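Cleavage stimulation factor 77 (Encephalitozoon cuniculi, PDB 2UY1) is the Encephalitozoon member of the Suppressor of forked family of pre-mRNA 3'-end processing factors and probably takes part in mRNA binding. Local coordinates at residues F217-Y222 and K233-R238; R238-S243 and F247-Y252. All coordinates share one frame; numbering follows the deposited sequence.

How the contacts relate
Contacts 1 and 2 follow one another along the chain and join three consecutive helices, 213-225, 229-242 and 247-255, of the helical-repeat array. Helix 229-242 serves both: its residues 233-238 face 217-222 in contact 1, its last turns face 247-252 in contact 2, and R238 ends one segment of contact 1 and begins one of contact 2. The contact centres lie about 9 Å apart, and both contacts are buried. Probable hydrogen bonds, unusually short as modelled, link them: E237 OE2 to Y252 OH at 2.4 Å and E221 OE2 to Y251 OH at 2.5 Å, while F217 CD1 packs 3.3 Å from Y251 CE1. No ligand or active site is involved.

Contact 1. Residues F217-Y222 and K233-R238; sequences FFYSEY and KKVVER
Y219 and V235 meet at about a right angle: the tyrosine ring runs past the valine while both methyls of V235 gather round CD2 of the ring, CG2 also nearing CE2 and CG1 nearing CB of Y219. The nearer branch is CG2, which stands 3.7 Å from CD2 of Y219 and approaches the ring obliquely; CG1 of V235 follows at 4.0 Å from the same CD2. The ring is brought there by a first torsion of -160°, which sets CG opposite the backbone N of Y219. At the next residue of each helix, S220 meets V236, whose CG2 methyl lies 3.7 Å from OG and 3.9 Å from CB of the serine. The helices are close at this point, with the CA atoms of S220 and V235 6.4 Å apart. This is the packing of helix 213-225 on helix 229-242, neighbouring members of the helical array of a Suppressor of forked (TPR clan) protein. The polar ends turn to other helices: Y219 OH bonds to H199 ND1, and S220 OG to Y251 OH. With no hydrogen bond across the two segments, the contact implies cohesion by van der Waals and hydrophobic forces, while the buried hydroxyls are satisfied from outside it.

Contact 2. Residues R238-S243 and F247-Y252; sequences RGIEMS and FLSLYY
I240 and L248 pack where helix 229-242 turns back into helix 247-255, an antiparallel helical hairpin of the TPR-clan array; the axes of the short segments 238-242 and 247-252 come within 9.5 Å at 157°. The tight part centres on G239 and L248. With no side chain at G239, the leucine settles CD1 directly on the backbone, 3.6 Å from C and 3.8 Å from CA of G239. The nearest CA pair, I240 and L248, is 6.2 Å apart, consistent with this closeness. Beside this, the I240 and L248 side chains run antiparallel alongside one another, with CG1 of I240 3.9 Å from CB of L248. The more open side is that of I240 and Y252, both partly exposed. The first torsion of I240, -77°, sets CG1 opposite the carbonyl carbon, and CD1 extends over L248 O to Y252, nearly perpendicular to the tyrosine side chain. The hydroxyl of Y252 turns back to E237, on the same helix as I240. S249 turns OG to within 3.9 Å of I240 CD1, a van der Waals contact and not a hydrogen bond, and the same CD1 methyl ends 3.7 Å from CB of Y252.

Contact 1. Residues F217-Y222 and K233-R238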
ATOM      1  N   PHE B 217       7.551 -22.912 -22.935  1.00 22.34           N
ATOM      2  CA  PHE B 217       6.358 -23.171 -22.096  1.00 22.10           C
ATOM      3  C   PHE B 217       5.057 -23.106 -22.942  1.00 21.62           C
ATOM      4  O   PHE B 217       4.159 -23.903 -22.711  1.00 20.12           O
ATOM      5  CB  PHE B 217       6.297 -22.212 -20.888  1.00 23.21           C
ATOM      6  CG  PHE B 217       4.929 -22.202 -20.152  1.00 22.50           C
ATOM      7  CD1 PHE B 217       4.719 -23.014 -19.052  1.00 20.26           C
ATOM      8  CD2 PHE B 217       3.856 -21.380 -20.613  1.00 24.92           C
ATOM      9  CE1 PHE B 217       3.471 -22.989 -18.356  1.00 23.06           C
ATOM     10  CE2 PHE B 217       2.595 -21.371 -19.984  1.00 23.26           C
ATOM     11  CZ  PHE B 217       2.383 -22.202 -18.859  1.00 24.33           C
ATOM     12  N   PHE B 218       4.947 -22.139 -23.879  1.00 22.65           N
ATOM     13  CA  PHE B 218       3.738 -22.023 -24.734  1.00 23.56           C
ATOM     14  C   PHE B 218       3.455 -23.325 -25.508  1.00 23.99           C
ATOM     15  O   PHE B 218       2.344 -23.872 -25.470  1.00 25.30           O
ATOM     16  CB  PHE B 218       3.858 -20.941 -25.815  1.00 23.97           C
ATOM     17  CG  PHE B 218       3.996 -19.520 -25.320  1.00 23.94           C
ATOM     18  CD1 PHE B 218       3.599 -19.111 -24.036  1.00 28.27           C
ATOM     19  CD2 PHE B 218       4.455 -18.558 -26.207  1.00 26.03           C
ATOM     20  CE1 PHE B 218       3.730 -17.762 -23.619  1.00 26.31           C
ATOM     21  CE2 PHE B 218       4.571 -17.232 -25.807  1.00 24.76           C
ATOM     22  CZ  PHE B 218       4.224 -16.841 -24.507  1.00 25.65           C
ATOM     23  N   TYR B 219       4.476 -23.811 -26.208  1.00 24.93           N
ATOM     24  CA  TYR B 219       4.407 -25.077 -26.973  1.00 23.09           C
ATOM     25  C   TYR B 219       4.215 -26.284 -26.088  1.00 23.64           C
ATOM     26  O   TYR B 219       3.397 -27.168 -26.393  1.00 23.96           O
ATOM     27  CB  TYR B 219       5.666 -25.251 -27.843  1.00 24.81           C
ATOM     28  CG  TYR B 219       5.525 -26.237 -29.004  1.00 22.58           C
ATOM     29  CD1 TYR B 219       4.279 -26.539 -29.537  1.00 21.38           C
ATOM     30  CD2 TYR B 219       6.644 -26.772 -29.633  1.00 23.49           C
ATOM     31  CE1 TYR B 219       4.138 -27.379 -30.629  1.00 23.42           C
ATOM     32  CE2 TYR B 219       6.525 -27.663 -30.702  1.00 17.35           C
ATOM     33  CZ  TYR B 219       5.296 -27.952 -31.202  1.00 24.36           C
ATOM     34  OH  TYR B 219       5.176 -28.831 -32.266  1.00 27.28           O
ATOM     35  N   SER B 220       4.971 -26.367 -25.000  1.00 22.33           N
ATOM     36  CA  SER B 220       4.797 -27.475 -24.064  1.00 21.86           C
ATOM     37  C   SER B 220       3.315 -27.598 -23.651  1.00 21.45           C
ATOM     38  O   SER B 220       2.732 -28.698 -23.656  1.00 21.06           O
ATOM     39  CB  SER B 220       5.692 -27.243 -22.832  1.00 21.24           C
ATOM     40  OG  SER B 220       5.410 -28.201 -21.800  1.00 23.24           O
ATOM     41  N   GLU B 221       2.724 -26.445 -23.296  1.00 21.34           N
ATOM     42  CA  GLU B 221       1.333 -26.384 -22.826  1.00 20.79           C
ATOM     43  C   GLU B 221       0.387 -26.771 -23.938  1.00 21.84           C
ATOM     44  O   GLU B 221      -0.480 -27.580 -23.721  1.00 21.43           O
ATOM     45  CB  GLU B 221       0.959 -25.023 -22.272  1.00 19.99           C
ATOM     46  CG  GLU B 221       1.472 -24.742 -20.836  1.00 17.39           C
ATOM     47  CD  GLU B 221       0.962 -25.701 -19.764  1.00 22.33           C
ATOM     48  OE1 GLU B 221      -0.233 -25.626 -19.377  1.00 19.68           O
ATOM     49  OE2 GLU B 221       1.771 -26.500 -19.251  1.00 21.57           O
ATOM     50  N   TYR B 222       0.612 -26.243 -25.138  1.00 23.50           N
ATOM     51  CA  TYR B 222      -0.165 -26.655 -26.304  1.00 24.90           C
ATOM     52  C   TYR B 222      -0.099 -28.168 -26.497  1.00 24.67           C
ATOM     53  O   TYR B 222      -1.121 -28.833 -26.675  1.00 24.25           O
ATOM     54  CB  TYR B 222       0.303 -25.937 -27.562  1.00 25.89           C
ATOM     55  CG  TYR B 222      -0.328 -26.548 -28.778  1.00 28.74           C
ATOM     56  CD1 TYR B 222      -1.681 -26.329 -29.063  1.00 29.11           C
ATOM     57  CD2 TYR B 222       0.408 -27.371 -29.633  1.00 29.09           C
ATOM     58  CE1 TYR B 222      -2.290 -26.900 -30.197  1.00 30.96           C
ATOM     59  CE2 TYR B 222      -0.189 -27.938 -30.764  1.00 29.85           C
ATOM     60  CZ  TYR B 222      -1.533 -27.707 -31.034  1.00 30.17           C
ATOM     61  OH  TYR B 222      -2.132 -28.283 -32.139  1.00 31.75           O
ATOM     62  N   LYS B 233       7.883 -32.700 -23.241  1.00 30.69           N
ATOM     63  CA  LYS B 233       9.042 -32.865 -22.328  1.00 30.50           C
ATOM     64  C   LYS B 233      10.328 -32.631 -23.062  1.00 31.37           C
ATOM     65  O   LYS B 233      11.279 -32.086 -22.527  1.00 31.42           O
ATOM     66  CB  LYS B 233       9.068 -34.279 -21.717  1.00 31.91           C
ATOM     67  CG  LYS B 233      10.195 -34.515 -20.656  1.00 29.57           C
ATOM     68  CD  LYS B 233       9.849 -35.713 -19.759  1.00 29.62           C
ATOM     69  CE  LYS B 233      10.867 -35.990 -18.659  1.00 28.29           C
ATOM     70  NZ  LYS B 233      10.306 -36.842 -17.499  1.00 23.49           N
ATOM     71  N   LYS B 234      10.344 -33.050 -24.318  1.00 31.69           N
ATOM     72  CA  LYS B 234      11.496 -32.876 -25.159  1.00 31.27           C
ATOM     73  C   LYS B 234      11.697 -31.409 -25.507  1.00 30.05           C
ATOM     74  O   LYS B 234      12.838 -30.934 -25.505  1.00 28.75           O
ATOM     75  CB  LYS B 234      11.410 -33.788 -26.407  1.00 32.26           C
ATOM     76  CG  LYS B 234      11.872 -35.236 -26.113  1.00 34.87           C
ATOM     77  CD  LYS B 234      10.760 -36.300 -26.151  1.00 37.59           C
ATOM     78  CE  LYS B 234      11.318 -37.703 -26.544  1.00 37.52           C
ATOM     79  NZ  LYS B 234      10.396 -38.864 -26.159  1.00 40.12           N
ATOM     80  N   VAL B 235      10.589 -30.698 -25.778  1.00 29.12           N
ATOM     81  CA  VAL B 235      10.611 -29.216 -26.062  1.00 28.41           C
ATOM     82  C   VAL B 235      11.183 -28.426 -24.849  1.00 27.34           C
ATOM     83  O   VAL B 235      11.903 -27.451 -25.031  1.00 27.60           O
ATOM     84  CB  VAL B 235       9.186 -28.650 -26.427  1.00 28.86           C
ATOM     85  CG1 VAL B 235       9.205 -27.120 -26.587  1.00 26.84           C
ATOM     86  CG2 VAL B 235       8.638 -29.273 -27.701  1.00 27.55           C
ATOM     87  N   VAL B 236      10.852 -28.871 -23.635  1.00 26.27           N
ATOM     88  CA  VAL B 236      11.314 -28.222 -22.397  1.00 27.31           C
ATOM     89  C   VAL B 236      12.792 -28.456 -22.162  1.00 27.52           C
ATOM     90  O   VAL B 236      13.524 -27.506 -21.826  1.00 27.81           O
ATOM     91  CB  VAL B 236      10.549 -28.648 -21.139  1.00 26.70           C
ATOM     92  CG1 VAL B 236      11.125 -27.931 -19.915  1.00 27.32           C
ATOM     93  CG2 VAL B 236       9.066 -28.328 -21.269  1.00 27.61           C
ATOM     94  N   GLU B 237      13.218 -29.719 -22.318  1.00 27.42           N
ATOM     95  CA  GLU B 237      14.652 -30.097 -22.254  1.00 27.70           C
ATOM     96  C   GLU B 237      15.427 -29.242 -23.236  1.00 27.97           C
ATOM     97  O   GLU B 237      16.463 -28.683 -22.925  1.00 27.27           O
ATOM     98  CB  GLU B 237      14.810 -31.575 -22.600  1.00 27.67           C
ATOM     99  CG  GLU B 237      14.441 -32.464 -21.444  1.00 25.66           C
ATOM    100  CD  GLU B 237      14.106 -33.895 -21.786  1.00 29.18           C
ATOM    101  OE1 GLU B 237      14.354 -34.335 -22.933  1.00 28.52           O
ATOM    102  OE2 GLU B 237      13.607 -34.607 -20.871  1.00 28.99           O
ATOM    103  N   ARG B 238      14.878 -29.084 -24.429  1.00 28.73           N
ATOM    104  CA  ARG B 238      15.527 -28.264 -25.409  1.00 29.19           C
ATOM    105  C   ARG B 238      15.546 -26.829 -24.951  1.00 29.70           C
ATOM    106  O   ARG B 238      16.574 -26.178 -25.057  1.00 30.30           O
ATOM    107  CB  ARG B 238      14.781 -28.405 -26.721  1.00 31.32           C
ATOM    108  CG  ARG B 238      15.287 -27.543 -27.801  1.00 34.25           C
ATOM    109  CD  ARG B 238      14.690 -28.067 -29.067  1.00 40.84           C
ATOM    110  NE  ARG B 238      14.356 -26.945 -29.927  1.00 46.78           N
ATOM    111  CZ  ARG B 238      13.334 -26.932 -30.774  1.00 47.70           C
ATOM    112  NH1 ARG B 238      12.529 -27.996 -30.894  1.00 47.45           N
ATOM    113  NH2 ARG B 238      13.125 -25.841 -31.498  1.00 48.88           N
TER

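Contact 2. Residues R238-S243 and F247-Y252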
ATOM      1  N   ARG B 238      14.878 -29.084 -24.429  1.00 28.73           N
ATOM      2  CA  ARG B 238      15.527 -28.264 -25.409  1.00 29.19           C
ATOM      3  C   ARG B 238      15.546 -26.829 -24.951  1.00 29.70           C
ATOM      4  O   ARG B 238      16.574 -26.178 -25.057  1.00 30.30           O
ATOM      5  CB  ARG B 238      14.781 -28.405 -26.721  1.00 31.32           C
ATOM      6  CG  ARG B 238      15.287 -27.543 -27.801  1.00 34.25           C
ATOM      7  CD  ARG B 238      14.690 -28.067 -29.067  1.00 40.84           C
ATOM      8  NE  ARG B 238      14.356 -26.945 -29.927  1.00 46.78           N
ATOM      9  CZ  ARG B 238      13.334 -26.932 -30.774  1.00 47.70           C
ATOM     10  NH1 ARG B 238      12.529 -27.996 -30.894  1.00 47.45           N
ATOM     11  NH2 ARG B 238      13.125 -25.841 -31.498  1.00 48.88           N
ATOM     12  N   GLY B 239      14.409 -26.321 -24.422  1.00 28.43           N
ATOM     13  CA  GLY B 239      14.364 -24.977 -23.939  1.00 25.49           C
ATOM     14  C   GLY B 239      15.369 -24.734 -22.838  1.00 24.66           C
ATOM     15  O   GLY B 239      15.959 -23.673 -22.755  1.00 22.19           O
ATOM     16  N   ILE B 240      15.561 -25.727 -21.997  1.00 26.50           N
ATOM     17  CA  ILE B 240      16.538 -25.647 -20.892  1.00 29.16           C
ATOM     18  C   ILE B 240      18.011 -25.554 -21.390  1.00 32.15           C
ATOM     19  O   ILE B 240      18.884 -24.926 -20.746  1.00 32.67           O
ATOM     20  CB  ILE B 240      16.362 -26.839 -19.955  1.00 29.22           C
ATOM     21  CG1 ILE B 240      15.151 -26.602 -19.064  1.00 27.96           C
ATOM     22  CG2 ILE B 240      17.570 -27.008 -19.025  1.00 29.72           C
ATOM     23  CD1 ILE B 240      14.711 -27.809 -18.306  1.00 27.51           C
ATOM     24  N   GLU B 241      18.282 -26.134 -22.560  1.00 33.59           N
ATOM     25  CA  GLU B 241      19.601 -26.048 -23.079  1.00 37.11           C
ATOM     26  C   GLU B 241      19.831 -24.705 -23.779  1.00 38.54           C
ATOM     27  O   GLU B 241      20.983 -24.271 -23.885  1.00 38.62           O
ATOM     28  CB  GLU B 241      19.901 -27.260 -23.967  1.00 38.06           C
ATOM     29  CG  GLU B 241      20.253 -28.482 -23.151  1.00 41.99           C
ATOM     30  CD  GLU B 241      21.452 -28.231 -22.190  1.00 47.22           C
ATOM     31  OE1 GLU B 241      22.441 -27.577 -22.615  1.00 48.69           O
ATOM     32  OE2 GLU B 241      21.402 -28.686 -21.014  1.00 48.85           O
ATOM     33  N   MET B 242      18.748 -24.019 -24.189  1.00 39.38           N
ATOM     34  CA  MET B 242      18.876 -22.884 -25.112  1.00 40.81           C
ATOM     35  C   MET B 242      18.577 -21.515 -24.514  1.00 41.29           C
ATOM     36  O   MET B 242      18.998 -20.498 -25.071  1.00 42.00           O
ATOM     37  CB  MET B 242      18.028 -23.065 -26.382  1.00 40.82           C
ATOM     38  CG  MET B 242      18.414 -24.212 -27.283  1.00 43.26           C
ATOM     39  SD  MET B 242      19.977 -24.028 -28.201  1.00 47.35           S
ATOM     40  CE  MET B 242      19.722 -22.433 -29.029  1.00 40.93           C
ATOM     41  N   SER B 243      17.828 -21.486 -23.419  1.00 41.31           N
ATOM     42  CA  SER B 243      17.493 -20.248 -22.741  1.00 40.64           C
ATOM     43  C   SER B 243      18.131 -20.354 -21.373  1.00 40.09           C
ATOM     44  O   SER B 243      18.699 -21.394 -21.049  1.00 40.07           O
ATOM     45  CB  SER B 243      15.983 -20.110 -22.582  1.00 40.75           C
ATOM     46  OG  SER B 243      15.310 -20.556 -23.742  1.00 42.59           O
ATOM     47  N   PHE B 247      12.952 -20.617 -14.321  1.00 25.69           N
ATOM     48  CA  PHE B 247      11.535 -21.003 -14.627  1.00 24.81           C
ATOM     49  C   PHE B 247      11.363 -22.403 -15.288  1.00 24.39           C
ATOM     50  O   PHE B 247      10.591 -23.252 -14.804  1.00 22.99           O
ATOM     51  CB  PHE B 247      10.809 -19.925 -15.492  1.00 22.13           C
ATOM     52  CG  PHE B 247       9.402 -20.301 -15.863  1.00 23.29           C
ATOM     53  CD1 PHE B 247       8.307 -19.873 -15.063  1.00 20.38           C
ATOM     54  CD2 PHE B 247       9.140 -21.113 -16.968  1.00 18.39           C
ATOM     55  CE1 PHE B 247       7.015 -20.236 -15.402  1.00 20.62           C
ATOM     56  CE2 PHE B 247       7.849 -21.498 -17.297  1.00 13.73           C
ATOM     57  CZ  PHE B 247       6.768 -21.065 -16.506  1.00 20.18           C
ATOM     58  N   LEU B 248      12.033 -22.602 -16.428  1.00 24.51           N
ATOM     59  CA  LEU B 248      11.818 -23.811 -17.231  1.00 25.26           C
ATOM     60  C   LEU B 248      12.282 -25.056 -16.528  1.00 24.99           C
ATOM     61  O   LEU B 248      11.736 -26.113 -16.778  1.00 25.71           O
ATOM     62  CB  LEU B 248      12.489 -23.717 -18.635  1.00 25.08           C
ATOM     63  CG  LEU B 248      11.733 -23.103 -19.802  1.00 24.43           C
ATOM     64  CD1 LEU B 248      12.556 -23.312 -21.068  1.00 29.73           C
ATOM     65  CD2 LEU B 248      10.369 -23.689 -20.034  1.00 22.40           C
ATOM     66  N   SER B 249      13.280 -24.941 -15.642  1.00 25.81           N
ATOM     67  CA  SER B 249      13.699 -26.092 -14.817  1.00 25.57           C
ATOM     68  C   SER B 249      12.693 -26.434 -13.734  1.00 25.46           C
ATOM     69  O   SER B 249      12.482 -27.622 -13.437  1.00 25.51           O
ATOM     70  CB  SER B 249      15.098 -25.876 -14.225  1.00 26.32           C
ATOM     71  OG  SER B 249      16.062 -25.690 -15.287  1.00 29.26           O
ATOM     72  N   LEU B 250      12.095 -25.401 -13.125  1.00 23.17           N
ATOM     73  CA  LEU B 250      11.043 -25.590 -12.131  1.00 21.36           C
ATOM     74  C   LEU B 250       9.782 -26.228 -12.710  1.00 20.51           C
ATOM     75  O   LEU B 250       9.174 -27.132 -12.091  1.00 19.39           O
ATOM     76  CB  LEU B 250      10.715 -24.252 -11.408  1.00 21.98           C
ATOM     77  CG  LEU B 250      11.812 -23.558 -10.590  1.00 20.68           C
ATOM     78  CD1 LEU B 250      11.217 -22.473  -9.695  1.00 21.13           C
ATOM     79  CD2 LEU B 250      12.568 -24.519  -9.718  1.00 15.27           C
ATOM     80  N   TYR B 251       9.385 -25.743 -13.891  1.00 18.52           N
ATOM     81  CA  TYR B 251       8.317 -26.330 -14.659  1.00 18.93           C
ATOM     82  C   TYR B 251       8.635 -27.783 -15.130  1.00 18.71           C
ATOM     83  O   TYR B 251       7.830 -28.700 -15.017  1.00 17.95           O
ATOM     84  CB  TYR B 251       8.084 -25.418 -15.842  1.00 18.74           C
ATOM     85  CG  TYR B 251       7.075 -25.878 -16.881  1.00 20.06           C
ATOM     86  CD1 TYR B 251       5.698 -25.591 -16.717  1.00 20.80           C
ATOM     87  CD2 TYR B 251       7.481 -26.518 -18.054  1.00 17.16           C
ATOM     88  CE1 TYR B 251       4.756 -25.971 -17.683  1.00 19.88           C
ATOM     89  CE2 TYR B 251       6.500 -26.906 -19.040  1.00 18.97           C
ATOM     90  CZ  TYR B 251       5.164 -26.617 -18.840  1.00 17.67           C
ATOM     91  OH  TYR B 251       4.214 -26.969 -19.786  1.00 21.07           O
ATOM     92  N   TYR B 252       9.816 -27.978 -15.677  1.00 20.80           N
ATOM     93  CA  TYR B 252      10.336 -29.351 -15.921  1.00 20.70           C
ATOM     94  C   TYR B 252      10.271 -30.248 -14.664  1.00 21.15           C
ATOM     95  O   TYR B 252       9.669 -31.287 -14.692  1.00 21.01           O
ATOM     96  CB  TYR B 252      11.785 -29.227 -16.447  1.00 22.66           C
ATOM     97  CG  TYR B 252      12.393 -30.533 -17.018  1.00 25.69           C
ATOM     98  CD1 TYR B 252      11.866 -31.137 -18.165  1.00 25.02           C
ATOM     99  CD2 TYR B 252      13.520 -31.119 -16.419  1.00 27.05           C
ATOM    100  CE1 TYR B 252      12.432 -32.347 -18.675  1.00 27.29           C
ATOM    101  CE2 TYR B 252      14.095 -32.307 -16.912  1.00 26.14           C
ATOM    102  CZ  TYR B 252      13.552 -32.919 -18.039  1.00 28.30           C
ATOM    103  OH  TYR B 252      14.154 -34.104 -18.547  1.00 29.13           O
TER